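Local coordinates for methyl-CpG-binding domain protein 3 (Homo sapiens, PDB 6CCG) that binds DNA carrying methylated CpG through its methyl-CpG-binding domain and probably acts in transcriptional regulation, at residues Glu18-Pro23 with Phe36-Ser41. Numbering follows the deposited sequence.
Sequences EREEVP and FYYSPS
Tyr38 OH donates to Glu20 OE1 at 2.7 Å, a bond that runs diagonally between the two central strands of the methyl-CpG-binding domain's four-stranded antiparallel sheet. The hairpin of strands 18-23 and 33-38 illustrates how a regular ladder positions its side chains. Glu18 pairs with Tyr38 and Glu20 with Phe36 as hydrogen-bonded pairs, each closed by two N-H to O=C bonds, among them Tyr38 N to Glu18 O at 2.8 Å; between them Arg19 and Tyr37 form a non-hydrogen-bonded pair. On the face bearing Glu20, Phe36 and Tyr38, the hydroxyl comes from above the carboxylate plane, 39° out of it, and carboxylate and phenol ring stand almost perpendicular. The extended Glu20 chain, with CG anti to the backbone N (chi1 175°), brings OE1 to the Tyr38 hydroxyl and also within 3.4 Å of Phe36 CD2. Farther along, Val22 CG2 meets the edge of the Phe36 ring, 3.7 Å from CE2, while Val22 also packs on a phosphate of the bound DNA. Glu18 turns its carboxylate to Arg7 of strand 6-9 in a salt bridge.

On the other face Arg19 and Tyr37 lie alongside each other, pointing the same way. The aliphatic part of Arg19 follows the phenol, CG standing 3.5 Å from Tyr37 CE1, and Tyr37 OH is hydrogen-bonded to the carbonyl of Phe66. Beyond the ring, Arg19 NH1 forms a salt bridge with Glu21 OE2 at 2.7 Å; Glu21 OE1 pairs with Arg33. With CG and CD gone from beside CE1 and the hydroxyl end of Tyr37, an alanine at Arg19 would probably open a gap there and leave Glu21 OE2 without its arginine mate. NH1 meets that oxygen nearly within the guanidinium plane, on its anti lone pair.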
loop_
_atom_site.group_PDB
_atom_site.type_symbol
_atom_site.label_atom_id
_atom_site.label_comp_id
_atom_site.label_asym_id
_atom_site.label_seq_id
_atom_site.Cartn_x
_atom_site.Cartn_y
_atom_site.Cartn_z
ATOM N N GLU A 18 -2.004 4.524 5.733
ATOM C CA GLU A 18 -3.097 4.503 4.731
ATOM C C GLU A 18 -2.688 3.787 3.470
ATOM O O GLU A 18 -1.482 3.727 3.148
ATOM C CB GLU A 18 -3.539 5.924 4.439
ATOM C CG GLU A 18 -4.313 6.535 5.588
ATOM C CD GLU A 18 -4.625 7.997 5.410
ATOM O OE1 GLU A 18 -4.288 8.594 4.360
ATOM O OE2 GLU A 18 -5.219 8.548 6.340
ATOM N N ARG A 19 -3.693 3.221 2.763
ATOM C CA ARG A 19 -3.503 2.522 1.483
ATOM C C ARG A 19 -4.253 3.303 0.366
ATOM O O ARG A 19 -5.324 3.809 0.595
ATOM C CB ARG A 19 -4.074 1.089 1.560
ATOM C CG ARG A 19 -3.992 0.282 0.260
ATOM C CD ARG A 19 -4.404 -1.199 0.456
ATOM N NE ARG A 19 -4.354 -1.924 -0.823
ATOM C CZ ARG A 19 -5.319 -1.918 -1.740
ATOM N NH1 ARG A 19 -6.466 -1.237 -1.547
ATOM N NH2 ARG A 19 -5.154 -2.614 -2.865
ATOM N N GLU A 20 -3.640 3.392 -0.812
ATOM C CA GLU A 20 -4.204 4.131 -1.939
ATOM C C GLU A 20 -4.106 3.285 -3.193
ATOM O O GLU A 20 -3.079 2.643 -3.435
ATOM C CB GLU A 20 -3.466 5.460 -2.160
ATOM C CG GLU A 20 -3.899 6.260 -3.386
ATOM C CD GLU A 20 -3.063 7.501 -3.566
ATOM O OE1 GLU A 20 -1.849 7.374 -3.868
ATOM O OE2 GLU A 20 -3.614 8.605 -3.404
ATOM N N GLU A 21 -5.203 3.281 -3.972
ATOM C CA GLU A 21 -5.255 2.671 -5.300
ATOM C C GLU A 21 -5.448 3.799 -6.281
ATOM O O GLU A 21 -6.330 4.628 -6.074
ATOM C CB GLU A 21 -6.460 1.758 -5.434
ATOM C CG GLU A 21 -6.454 0.546 -4.550
ATOM C CD GLU A 21 -7.722 -0.270 -4.688
ATOM O OE1 GLU A 21 -8.437 -0.123 -5.690
ATOM O OE2 GLU A 21 -8.000 -1.069 -3.789
ATOM N N VAL A 22 -4.627 3.841 -7.334
ATOM C CA VAL A 22 -4.692 4.886 -8.348
ATOM C C VAL A 22 -4.758 4.184 -9.715
ATOM O O VAL A 22 -3.740 3.746 -10.217
ATOM C CB VAL A 22 -3.452 5.804 -8.327
ATOM C CG1 VAL A 22 -3.577 6.904 -9.394
ATOM C CG2 VAL A 22 -3.237 6.413 -6.938
ATOM N N PRO A 23 -5.971 4.066 -10.309
ATOM C CA PRO A 23 -6.005 3.475 -11.634
ATOM C C PRO A 23 -5.307 4.383 -12.651
ATOM O O PRO A 23 -5.482 5.612 -12.629
ATOM C CB PRO A 23 -7.511 3.364 -11.959
ATOM C CG PRO A 23 -8.188 4.343 -11.068
ATOM C CD PRO A 23 -7.256 4.679 -9.925
ATOM N N PHE A 36 -0.287 2.278 -3.452
ATOM C CA PHE A 36 0.655 3.002 -2.628
ATOM C C PHE A 36 0.239 2.876 -1.151
ATOM O O PHE A 36 -0.937 2.619 -0.856
ATOM C CB PHE A 36 0.687 4.458 -3.042
ATOM C CG PHE A 36 0.993 4.658 -4.507
ATOM C CD1 PHE A 36 2.270 4.402 -5.002
ATOM C CD2 PHE A 36 -0.029 4.984 -5.410
ATOM C CE1 PHE A 36 2.560 4.542 -6.406
ATOM C CE2 PHE A 36 0.254 5.160 -6.770
ATOM C CZ PHE A 36 1.543 4.931 -7.272
ATOM N N TYR A 37 1.208 3.037 -0.255
ATOM C CA TYR A 37 0.957 3.181 1.197
ATOM C C TYR A 37 1.568 4.486 1.723
ATOM O O TYR A 37 2.606 4.953 1.216
ATOM C CB TYR A 37 1.500 1.990 1.975
ATOM C CG TYR A 37 0.782 0.735 1.619
ATOM C CD1 TYR A 37 -0.378 0.359 2.283
ATOM C CD2 TYR A 37 1.204 -0.030 0.532
ATOM C CE1 TYR A 37 -1.082 -0.782 1.899
ATOM C CE2 TYR A 37 0.517 -1.165 0.136
ATOM C CZ TYR A 37 -0.611 -1.546 0.823
ATOM O OH TYR A 37 -1.247 -2.654 0.436
ATOM N N TYR A 38 0.907 5.090 2.693
ATOM C CA TYR A 38 1.380 6.335 3.278
ATOM C C TYR A 38 1.603 6.113 4.741
ATOM O O TYR A 38 0.729 5.554 5.429
ATOM C CB TYR A 38 0.402 7.468 3.027
ATOM C CG TYR A 38 0.290 7.827 1.557
ATOM C CD1 TYR A 38 -0.568 7.132 0.720
ATOM C CD2 TYR A 38 1.053 8.874 1.009
ATOM C CE1 TYR A 38 -0.671 7.451 -0.641
ATOM C CE2 TYR A 38 0.967 9.211 -0.339
ATOM C CZ TYR A 38 0.104 8.508 -1.168
ATOM O OH TYR A 38 0.015 8.848 -2.513
ATOM N N SER A 39 2.779 6.509 5.237
ATOM C CA SER A 39 3.022 6.490 6.682
ATOM C C SER A 39 2.166 7.573 7.393
ATOM O O SER A 39 1.626 8.454 6.731
ATOM C CB SER A 39 4.521 6.715 6.969
ATOM O OG SER A 39 4.921 8.013 6.607
ATOM N N PRO A 40 2.072 7.526 8.749
ATOM C CA PRO A 40 1.431 8.620 9.517
ATOM C C PRO A 40 1.984 10.019 9.198
ATOM O O PRO A 40 1.226 10.991 9.233
ATOM C CB PRO A 40 1.742 8.255 10.980
ATOM C CG PRO A 40 1.867 6.773 10.969
ATOM C CD PRO A 40 2.520 6.444 9.632
ATOM N N SER A 41 3.289 10.109 8.874
ATOM C CA SER A 41 3.925 11.378 8.500
ATOM C C SER A 41 3.851 11.702 6.992
ATOM O O SER A 41 4.470 12.663 6.540
ATOM C CB SER A 41 5.388 11.412 8.997
ATOM O OG SER A 41 6.150 10.355 8.452
#